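Long-range contacts in peroxisomal membrane protein LPX1 (Saccharomyces cerevisiae, PDB 2Y6U), which hydrolyses ester bonds of lipids in peroxisomes, with acyl esterase, lipase and phospholipase A activity: residues F282-T287 against T309-H314; G62-V67 against I236-T241; S47-R52 against E81-I86. All blocks are in the same frame, centred on the assembly; numbering follows the deposited sequence.

Contact 1. Residues F282-T287 against T309-H314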
loop_
_atom_site.group_PDB
_atom_site.type_symbol
_atom_site.label_atom_id
_atom_site.label_comp_id
_atom_site.label_asym_id
_atom_site.label_seq_id
_atom_site.Cartn_x
_atom_site.Cartn_y
_atom_site.Cartn_z
ATOM N N PHE A 282 1.152 -14.257 4.848
ATOM C CA PHE A 282 2.096 -13.232 5.279
ATOM C C PHE A 282 1.637 -12.500 6.520
ATOM O O PHE A 282 2.365 -11.675 7.067
ATOM C CB PHE A 282 2.394 -12.265 4.130
ATOM C CG PHE A 282 3.224 -12.901 3.063
ATOM C CD1 PHE A 282 4.509 -13.347 3.335
ATOM C CD2 PHE A 282 2.712 -13.121 1.794
ATOM C CE1 PHE A 282 5.295 -13.838 2.323
ATOM C CE2 PHE A 282 3.452 -13.681 0.819
ATOM C CZ PHE A 282 4.749 -14.077 1.053
ATOM N N VAL A 283 0.388 -12.775 6.962
ATOM C CA VAL A 283 -0.200 -12.071 8.098
ATOM C C VAL A 283 0.269 -12.820 9.371
ATOM O O VAL A 283 -0.228 -13.898 9.687
ATOM C CB VAL A 283 -1.734 -12.013 8.031
ATOM C CG1 VAL A 283 -2.351 -11.438 9.353
ATOM C CG2 VAL A 283 -2.137 -11.163 6.753
ATOM N N ARG A 284 1.255 -12.247 10.022
ATOM C CA ARG A 284 1.978 -12.928 11.133
ATOM C C ARG A 284 1.429 -12.510 12.486
ATOM O O ARG A 284 1.748 -13.139 13.512
ATOM C CB ARG A 284 3.450 -12.567 11.109
ATOM C CG ARG A 284 4.138 -12.992 9.907
ATOM C CD ARG A 284 5.555 -12.662 10.219
ATOM N NE ARG A 284 6.370 -12.507 9.048
ATOM C CZ ARG A 284 7.692 -12.387 9.099
ATOM N NH1 ARG A 284 8.315 -12.358 10.285
ATOM N NH2 ARG A 284 8.381 -12.271 7.969
ATOM N N LYS A 285 0.547 -11.536 12.497
ATOM C CA LYS A 285 0.007 -10.981 13.718
ATOM C C LYS A 285 -0.967 -11.901 14.397
ATOM O O LYS A 285 -1.695 -12.626 13.754
ATOM C CB LYS A 285 -0.762 -9.668 13.402
ATOM C CG LYS A 285 0.010 -8.657 12.635
ATOM C CD LYS A 285 1.296 -8.157 13.362
ATOM C CE LYS A 285 2.154 -7.265 12.461
ATOM N NZ LYS A 285 1.406 -6.112 11.928
ATOM N N ARG A 286 -1.050 -11.796 15.711
ATOM C CA ARG A 286 -2.125 -12.429 16.411
ATOM C C ARG A 286 -3.456 -11.991 15.813
ATOM O O ARG A 286 -3.723 -10.798 15.712
ATOM C CB ARG A 286 -2.061 -11.942 17.857
ATOM C CG ARG A 286 -3.227 -12.452 18.681
ATOM C CD ARG A 286 -2.912 -13.741 19.153
ATOM N NE ARG A 286 -3.735 -14.321 20.248
ATOM C CZ ARG A 286 -3.949 -15.651 20.382
ATOM N NH1 ARG A 286 -3.468 -16.559 19.490
ATOM N NH2 ARG A 286 -4.671 -16.088 21.422
ATOM N N THR A 287 -4.284 -12.960 15.439
ATOM C CA THR A 287 -5.539 -12.750 14.778
ATOM C C THR A 287 -6.621 -13.564 15.465
ATOM O O THR A 287 -6.518 -14.864 15.677
ATOM C CB THR A 287 -5.380 -13.168 13.306
ATOM O OG1 THR A 287 -4.348 -12.404 12.705
ATOM C CG2 THR A 287 -6.725 -12.938 12.544
ATOM N N THR A 309 -4.180 -21.099 7.724
ATOM C CA THR A 309 -3.269 -20.205 7.045
ATOM C C THR A 309 -2.626 -19.097 7.925
ATOM O O THR A 309 -1.476 -18.663 7.661
ATOM C CB THR A 309 -3.939 -19.617 5.750
ATOM O OG1 THR A 309 -4.471 -20.681 4.952
ATOM C CG2 THR A 309 -2.859 -18.909 4.862
ATOM N N LEU A 310 -3.350 -18.695 8.924
ATOM C CA LEU A 310 -2.905 -17.701 9.899
ATOM C C LEU A 310 -2.036 -18.405 10.939
ATOM O O LEU A 310 -2.510 -19.316 11.640
ATOM C CB LEU A 310 -4.103 -17.019 10.470
ATOM C CG LEU A 310 -4.864 -16.014 9.627
ATOM C CD1 LEU A 310 -6.238 -15.680 10.237
ATOM C CD2 LEU A 310 -3.938 -14.772 9.452
ATOM N N GLN A 311 -0.760 -17.987 11.047
ATOM C CA GLN A 311 0.184 -18.660 11.950
ATOM C C GLN A 311 -0.182 -18.458 13.402
ATOM O O GLN A 311 0.113 -19.292 14.195
ATOM C CB GLN A 311 1.619 -18.127 11.778
ATOM C CG GLN A 311 2.374 -18.630 10.603
ATOM C CD GLN A 311 3.701 -17.772 10.269
ATOM O OE1 GLN A 311 3.843 -16.515 10.558
ATOM N NE2 GLN A 311 4.623 -18.456 9.611
ATOM N N ASN A 312 -0.770 -17.315 13.749
ATOM C CA ASN A 312 -1.071 -16.985 15.122
ATOM C C ASN A 312 -2.540 -16.724 15.214
ATOM O O ASN A 312 -3.008 -15.601 15.043
ATOM C CB ASN A 312 -0.228 -15.774 15.595
ATOM C CG ASN A 312 -0.285 -15.536 17.114
ATOM O OD1 ASN A 312 -1.035 -16.249 17.833
ATOM N ND2 ASN A 312 0.485 -14.561 17.617
ATOM N N TYR A 313 -3.316 -17.772 15.472
ATOM C CA TYR A 313 -4.755 -17.750 15.231
ATOM C C TYR A 313 -5.526 -18.248 16.446
ATOM O O TYR A 313 -5.059 -19.225 17.141
ATOM C CB TYR A 313 -5.015 -18.718 14.095
ATOM C CG TYR A 313 -6.473 -18.962 13.735
ATOM C CD1 TYR A 313 -7.135 -18.157 12.872
ATOM C CD2 TYR A 313 -7.214 -20.021 14.347
ATOM C CE1 TYR A 313 -8.406 -18.335 12.547
ATOM C CE2 TYR A 313 -8.456 -20.235 14.013
ATOM C CZ TYR A 313 -9.099 -19.419 13.111
ATOM O OH TYR A 313 -10.395 -19.676 12.764
ATOM N N HIS A 314 -6.653 -17.582 16.751
ATOM C CA HIS A 314 -7.524 -18.003 17.822
ATOM C C HIS A 314 -8.953 -17.866 17.364
ATOM O O HIS A 314 -9.348 -16.780 16.928
ATOM C CB HIS A 314 -7.332 -17.137 19.047
ATOM C CG HIS A 314 -8.325 -17.428 20.155
ATOM N ND1 HIS A 314 -8.040 -18.236 21.243
ATOM C CD2 HIS A 314 -9.626 -17.071 20.301
ATOM C CE1 HIS A 314 -9.090 -18.282 22.045
ATOM N NE2 HIS A 314 -10.086 -17.634 21.472
HETATM O O HOH W 1 -1.281 -14.964 12.108
HETATM O O HOH W 2 0.133 -16.426 8.887
HETATM O O HOH W 3 2.266 -13.120 16.157
HETATM O O HOH W 4 3.164 -15.358 13.674
HETATM O O HOH W 5 -3.731 -19.165 19.989
#

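Contact 2. Residues G62-V67 against I236-T241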
loop_
_atom_site.group_PDB
_atom_site.type_symbol
_atom_site.label_atom_id
_atom_site.label_comp_id
_atom_site.label_asym_id
_atom_site.label_seq_id
_atom_site.Cartn_x
_atom_site.Cartn_y
_atom_site.Cartn_z
ATOM N N GLY A 62 -22.933 -3.168 3.447
ATOM C CA GLY A 62 -24.298 -2.623 3.619
ATOM C C GLY A 62 -24.592 -1.961 4.942
ATOM O O GLY A 62 -25.716 -1.552 5.200
ATOM N N MET A 63 -23.599 -1.825 5.798
ATOM C CA MET A 63 -23.790 -1.168 7.101
ATOM C C MET A 63 -23.061 0.150 7.087
ATOM O O MET A 63 -22.974 0.805 6.039
ATOM C CB MET A 63 -23.335 -2.145 8.237
ATOM C CG MET A 63 -24.073 -3.430 8.178
ATOM S SD MET A 63 -24.120 -4.252 9.760
ATOM C CE MET A 63 -24.315 -5.939 9.292
ATOM N N SER A 64 -22.495 0.570 8.215
ATOM C CA SER A 64 -21.751 1.850 8.288
ATOM C C SER A 64 -21.023 1.839 9.606
ATOM O O SER A 64 -21.240 0.958 10.408
ATOM C CB SER A 64 -22.725 3.055 8.264
ATOM O OG SER A 64 -23.480 3.134 9.495
ATOM N N LYS A 65 -20.337 2.917 9.883
ATOM C CA LYS A 65 -19.590 3.101 11.089
ATOM C C LYS A 65 -20.499 3.159 12.324
ATOM O O LYS A 65 -20.043 2.880 13.412
ATOM C CB LYS A 65 -18.803 4.363 10.968
ATOM C CG LYS A 65 -19.687 5.615 10.968
ATOM C CD LYS A 65 -18.876 6.921 10.760
ATOM C CE LYS A 65 -19.905 8.018 10.478
ATOM N NZ LYS A 65 -19.323 9.400 10.232
ATOM N N VAL A 66 -21.788 3.446 12.136
ATOM C CA VAL A 66 -22.680 3.639 13.257
ATOM C C VAL A 66 -22.881 2.362 14.100
ATOM O O VAL A 66 -23.208 2.440 15.309
ATOM C CB VAL A 66 -24.070 4.199 12.836
ATOM C CG1 VAL A 66 -25.090 3.095 12.330
ATOM C CG2 VAL A 66 -24.644 5.004 14.014
ATOM N N VAL A 67 -22.660 1.202 13.482
ATOM C CA VAL A 67 -22.893 -0.078 14.159
ATOM C C VAL A 67 -21.917 -0.310 15.312
ATOM O O VAL A 67 -22.170 -1.151 16.189
ATOM C CB VAL A 67 -22.826 -1.296 13.203
ATOM C CG1 VAL A 67 -23.911 -1.123 12.071
ATOM C CG2 VAL A 67 -21.403 -1.553 12.653
ATOM N N ILE A 236 -31.279 3.212 12.312
ATOM C CA ILE A 236 -32.445 3.909 11.790
ATOM C C ILE A 236 -32.214 5.402 11.711
ATOM O O ILE A 236 -32.476 6.043 10.681
ATOM C CB ILE A 236 -33.719 3.548 12.602
ATOM C CG1 ILE A 236 -34.132 2.089 12.309
ATOM C CG2 ILE A 236 -34.861 4.574 12.318
ATOM C CD1 ILE A 236 -35.115 1.393 13.411
ATOM N N ASP A 237 -31.677 5.967 12.778
ATOM C CA ASP A 237 -31.453 7.402 12.863
ATOM C C ASP A 237 -30.304 7.860 11.953
ATOM O O ASP A 237 -30.334 9.002 11.417
ATOM C CB ASP A 237 -31.188 7.815 14.327
ATOM C CG ASP A 237 -32.467 7.725 15.209
ATOM O OD1 ASP A 237 -33.561 7.880 14.654
ATOM O OD2 ASP A 237 -32.379 7.458 16.437
ATOM N N PHE A 238 -29.295 7.019 11.798
ATOM C CA PHE A 238 -28.077 7.416 11.026
ATOM C C PHE A 238 -28.360 7.380 9.508
ATOM O O PHE A 238 -27.909 8.233 8.741
ATOM C CB PHE A 238 -26.945 6.509 11.360
ATOM C CG PHE A 238 -25.726 6.688 10.482
ATOM C CD1 PHE A 238 -24.777 7.636 10.788
ATOM C CD2 PHE A 238 -25.527 5.872 9.385
ATOM C CE1 PHE A 238 -23.670 7.793 9.979
ATOM C CE2 PHE A 238 -24.461 6.013 8.593
ATOM C CZ PHE A 238 -23.513 6.971 8.880
ATOM N N GLU A 239 -29.133 6.384 9.086
ATOM C CA GLU A 239 -29.427 6.172 7.669
ATOM C C GLU A 239 -30.445 7.154 7.126
ATOM O O GLU A 239 -30.526 7.335 5.921
ATOM C CB GLU A 239 -29.903 4.710 7.415
ATOM C CG GLU A 239 -28.853 3.588 7.553
ATOM C CD GLU A 239 -27.739 3.678 6.452
ATOM O OE1 GLU A 239 -28.034 4.308 5.384
ATOM O OE2 GLU A 239 -26.635 3.036 6.616
ATOM N N ARG A 240 -31.283 7.752 7.986
ATOM C CA ARG A 240 -32.410 8.519 7.487
ATOM C C ARG A 240 -31.921 9.793 6.793
ATOM O O ARG A 240 -31.183 10.555 7.401
ATOM C CB ARG A 240 -33.336 8.884 8.655
ATOM C CG ARG A 240 -34.522 9.712 8.310
ATOM C CD ARG A 240 -35.223 10.172 9.602
ATOM N NE ARG A 240 -35.964 9.113 10.279
ATOM C CZ ARG A 240 -35.652 8.548 11.461
ATOM N NH1 ARG A 240 -34.579 8.912 12.152
ATOM N NH2 ARG A 240 -36.444 7.604 11.973
ATOM N N THR A 241 -32.275 9.970 5.513
ATOM C CA THR A 241 -32.119 11.251 4.804
ATOM C C THR A 241 -33.459 11.654 4.123
ATOM O O THR A 241 -34.255 10.789 3.666
ATOM C CB THR A 241 -30.929 11.284 3.783
ATOM O OG1 THR A 241 -31.376 10.878 2.476
ATOM C CG2 THR A 241 -29.717 10.448 4.255
HETATM O O HOH W 6 -27.081 0.435 6.493
HETATM O O HOH W 7 -24.440 3.018 5.033
HETATM O O HOH W 8 -25.909 2.290 9.077
#

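Contact 3. Residues S47-R52 against E81-I86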
loop_
_atom_site.group_PDB
_atom_site.type_symbol
_atom_site.label_atom_id
_atom_site.label_comp_id
_atom_site.label_asym_id
_atom_site.label_seq_id
_atom_site.Cartn_x
_atom_site.Cartn_y
_atom_site.Cartn_z
ATOM N N SER A 47 0.520 7.640 32.851
ATOM C CA SER A 47 1.914 7.754 33.263
ATOM C C SER A 47 2.740 7.848 31.986
ATOM O O SER A 47 2.188 7.756 30.873
ATOM C CB SER A 47 2.344 6.565 34.125
ATOM O OG SER A 47 2.164 5.329 33.469
ATOM N N ARG A 48 4.047 8.050 32.132
ATOM C CA ARG A 48 4.955 8.111 30.970
ATOM C C ARG A 48 4.975 6.761 30.238
ATOM O O ARG A 48 4.938 6.728 29.002
ATOM C CB ARG A 48 6.391 8.470 31.397
ATOM C CG ARG A 48 6.591 9.883 31.972
ATOM C CD ARG A 48 8.022 10.076 32.463
ATOM N NE ARG A 48 8.155 11.077 33.540
ATOM C CZ ARG A 48 9.313 11.420 34.106
ATOM N NH1 ARG A 48 10.444 10.847 33.706
ATOM N NH2 ARG A 48 9.355 12.337 35.084
ATOM N N THR A 49 5.028 5.673 31.037
ATOM C CA THR A 49 5.113 4.271 30.542
ATOM C C THR A 49 3.782 3.628 30.036
ATOM O O THR A 49 3.770 2.439 29.698
ATOM C CB THR A 49 5.696 3.290 31.640
ATOM O OG1 THR A 49 4.692 3.032 32.636
ATOM C CG2 THR A 49 6.983 3.839 32.293
ATOM N N ALA A 50 2.682 4.386 30.018
ATOM C CA ALA A 50 1.374 3.828 29.704
ATOM C C ALA A 50 1.256 3.626 28.192
ATOM O O ALA A 50 1.499 4.524 27.392
ATOM C CB ALA A 50 0.280 4.697 30.213
ATOM N N THR A 51 0.872 2.426 27.800
ATOM C CA THR A 51 0.636 2.137 26.373
ATOM C C THR A 51 -0.642 2.773 25.946
ATOM O O THR A 51 -1.694 2.618 26.573
ATOM C CB THR A 51 0.573 0.627 26.150
ATOM O OG1 THR A 51 1.754 0.049 26.655
ATOM C CG2 THR A 51 0.478 0.254 24.716
ATOM N N ARG A 52 -0.589 3.478 24.834
ATOM C CA ARG A 52 -1.748 3.956 24.213
ATOM C C ARG A 52 -2.336 2.823 23.326
ATOM O O ARG A 52 -1.644 2.300 22.462
ATOM C CB ARG A 52 -1.396 5.094 23.261
ATOM C CG ARG A 52 -1.389 6.518 23.789
ATOM C CD ARG A 52 -0.117 6.845 24.389
ATOM N NE ARG A 52 0.440 8.134 23.945
ATOM C CZ ARG A 52 1.446 8.776 24.569
ATOM N NH1 ARG A 52 1.999 8.279 25.688
ATOM N NH2 ARG A 52 1.903 9.932 24.065
ATOM N N GLU A 81 -2.422 -1.776 36.590
ATOM C CA GLU A 81 -1.084 -2.379 36.453
ATOM C C GLU A 81 -0.651 -2.815 35.030
ATOM O O GLU A 81 0.508 -2.606 34.648
ATOM C CB GLU A 81 -0.923 -3.533 37.460
ATOM C CG GLU A 81 -0.946 -3.070 38.956
ATOM C CD GLU A 81 -1.495 -4.144 39.898
ATOM O OE1 GLU A 81 -2.048 -5.143 39.377
ATOM O OE2 GLU A 81 -1.380 -4.003 41.148
ATOM N N GLY A 82 -1.560 -3.366 34.220
ATOM C CA GLY A 82 -1.285 -3.560 32.781
ATOM C C GLY A 82 -0.972 -2.249 32.041
ATOM O O GLY A 82 -0.572 -2.270 30.870
ATOM N N ASN A 83 -1.207 -1.120 32.733
ATOM C CA ASN A 83 -0.788 0.221 32.327
ATOM C C ASN A 83 -1.005 0.563 30.830
ATOM O O ASN A 83 -0.074 0.880 30.083
ATOM C CB ASN A 83 0.647 0.483 32.739
ATOM C CG ASN A 83 0.831 1.881 33.196
ATOM O OD1 ASN A 83 -0.024 2.737 32.914
ATOM N ND2 ASN A 83 1.902 2.134 33.943
ATOM N N TYR A 84 -2.262 0.474 30.450
ATOM C CA TYR A 84 -2.700 0.829 29.107
ATOM C C TYR A 84 -4.022 1.609 29.250
ATOM O O TYR A 84 -4.678 1.562 30.319
ATOM C CB TYR A 84 -2.877 -0.443 28.265
ATOM C CG TYR A 84 -3.945 -1.463 28.725
ATOM C CD1 TYR A 84 -5.289 -1.288 28.419
ATOM C CD2 TYR A 84 -3.587 -2.628 29.411
ATOM C CE1 TYR A 84 -6.257 -2.212 28.800
ATOM C CE2 TYR A 84 -4.554 -3.559 29.799
ATOM C CZ TYR A 84 -5.894 -3.351 29.469
ATOM O OH TYR A 84 -6.876 -4.273 29.854
ATOM N N ALA A 85 -4.373 2.300 28.192
ATOM C CA ALA A 85 -5.650 2.960 28.026
ATOM C C ALA A 85 -5.884 3.251 26.563
ATOM O O ALA A 85 -4.956 3.543 25.812
ATOM C CB ALA A 85 -5.706 4.329 28.872
ATOM N N ILE A 86 -7.146 3.204 26.172
ATOM C CA ILE A 86 -7.560 3.604 24.852
ATOM C C ILE A 86 -7.285 5.065 24.624
ATOM O O ILE A 86 -7.674 5.949 25.432
ATOM C CB ILE A 86 -9.061 3.338 24.557
ATOM C CG1 ILE A 86 -9.332 1.838 24.536
ATOM C CG2 ILE A 86 -9.457 3.889 23.159
ATOM C CD1 ILE A 86 -10.842 1.569 24.511
#

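Contact 1. Residues F282-T287 against T309-H314
Thr-287 and Tyr-313 pair as parallel neighbours, their CA atoms 5.1 Å apart, and the backbone of Thr-287 is bonded on both sides of this pair: its N donates to Asn-312 O at 3.0 Å, and its O accepts from His-314 N. Before the bridge the two chains separate, and water fills the widening gap. One water lies within hydrogen-bonding distance of Val-283 O and Lys-285 O and accepts from Asn-312 N; a second accepts from Gln-311 N and lies within bonding distance of Val-283 O and Thr-309 O, so the main-chain groups too far apart to meet directly are still linked. Asn-312 carries the polar side-chain contact. With its CG anti to the backbone N (chi1 -169°), the amide reaches across Arg-286: OD1 accepts from Arg-286 NH1 at 3.0 Å near the edge of the guanidinium, while ND2 donates to a water that in turn donates to Arg-284 O. An amide suits this place because it offers an acceptor and a donor at once. The arginine, bent at chi2 (85°), crosses it at about a right angle and turns one guanidinium face over His-314 CB, NH2 lying 3.7 Å from that carbon. On the apolar side, Leu-310, just past the end of helix 300-309, packs against Val-283 and Thr-287: Leu-310 CD2 lies 3.7 Å from Val-283 CG1, and Leu-310 CD1 is 3.6 Å from Thr-287 CG2. The branched threonine serves both environments, since its methyl joins this cluster while OG1 bonds to Lys-285 O at 2.9 Å, from above the carbonyl plane. Two parallel strands, 286-292 and 313-318, joined through helix 300-309, form the beta-alpha-beta crossover at one edge of the alpha/beta-hydrolase sheet.

Contact 2. Residues G62-V67 against I236-T241
Phe-238 swings its CG anti to the backbone N (chi1 171°), sending the ring from helix 229-239 to the loop 62-67, where Val-66, with CG2 also anti to its own N, slides past it in the opposite direction. Val-66 CB sits over one face of the ring, 4.1 Å from its centroid, a CH-pi contact displaced toward the rim. Ser-64 OG lies 3.2 Å from Phe-238 CE2, and Lys-65 CE approaches Phe-238 CE1 at 3.8 Å; the amine of Lys-65 goes on to salt bridges with Asp-36 and Asp-99. Ser-64 OG also accepts from Val-66 N, an ST turn that shapes the loop following strand 51-58 of the alpha/beta-hydrolase sheet. Shortening the side chain of Phe-238 to an alanine here would probably open a gap beside Val-66 and deprive Lys-256 of its cation-pi partner. Glu-239 makes the polar half of the contact through water, its carboxylate being long enough to approach the loop without touching it closely. Glu-239 OE2 accepts from three waters, at 2.6 Å from the one that also donates to Gly-62 O; the other two reach Met-63 O and Ser-64 OG. The other oxygen, OE1, takes the backbone N of Met-257, which, with the waters on OE2, probably limits the carboxylate's rotation.

Contact 3. Residues S47-R52 against E81-I86
Asn-83 reaches across to the turn that precedes strand 51-58. Its CB leads from the backbone toward that turn, and CG lies 3.7 Å from Ser-47 OG, with Ala-50 CA a little farther off. Here the amide divides. OD1 lies against the Ala-50 methyl, 3.4 Å from CB, where a small side chain leaves room for it. ND2 goes the other way and donates to Ser-47 OG at 3.2 Å; the bond is bent, 138° at the hydrogen, with the hydroxyl tilted from the amide plane. Thr-49 OG1 is equally near ND2, but its angle is too poor for a bond, so it is a polar neighbour only. Ser-47 and Ala-50 are the two ends of a type I beta turn, and the short hydroxyl side chain of the serine can face the amide without crowding it. Asn-83 also serves through its backbone: its positive phi (44°) fits the first position of a G1 beta bulge, in which Asn-83 and Tyr-84 both face Asp-79, and its O accepts from Thr-51 N at 2.9 Å. Thr-51 O then receives Ala-85 N at 3.1 Å, almost in line with the carbonyl. The parallel pairing of strands 51-58 and 84-92 thus begins with Thr-51 beside Tyr-84, whose phenol runs away to bond with His-342, followed by Arg-52 beside Ala-85. The bonds across the contact are all between uncharged groups: two backbone bonds set the strand register, and one bent amide-to-hydroxyl bond ties the preceding turn to it, so the alignment probably owes more to the direction of these bonds than to charge.

In the fold
Contacts 1 and 3 belong to the same mixed eight-stranded sheet, their centres about 25 Å apart. Contact 3 begins the pairing of strands 51-58 and 84-92, while contact 1 begins that of 286-292 with the outermost strand 313-318; strands 137-144 and 164-168 lie between the two pairs. Contact 2 instead joins a loop after strand 51-58 to helix 229-239, and its centre lies about 32 Å from that of contact 1, across the chain's centre. Along the sequence contacts 2 and 3 alternate segments, and contact 1 follows both. The loop after strand 51-58 thus meets a largely helical insertion between strands 164-168 and 286-292, consistent with the cap that covers the sheet in many alpha/beta hydrolases.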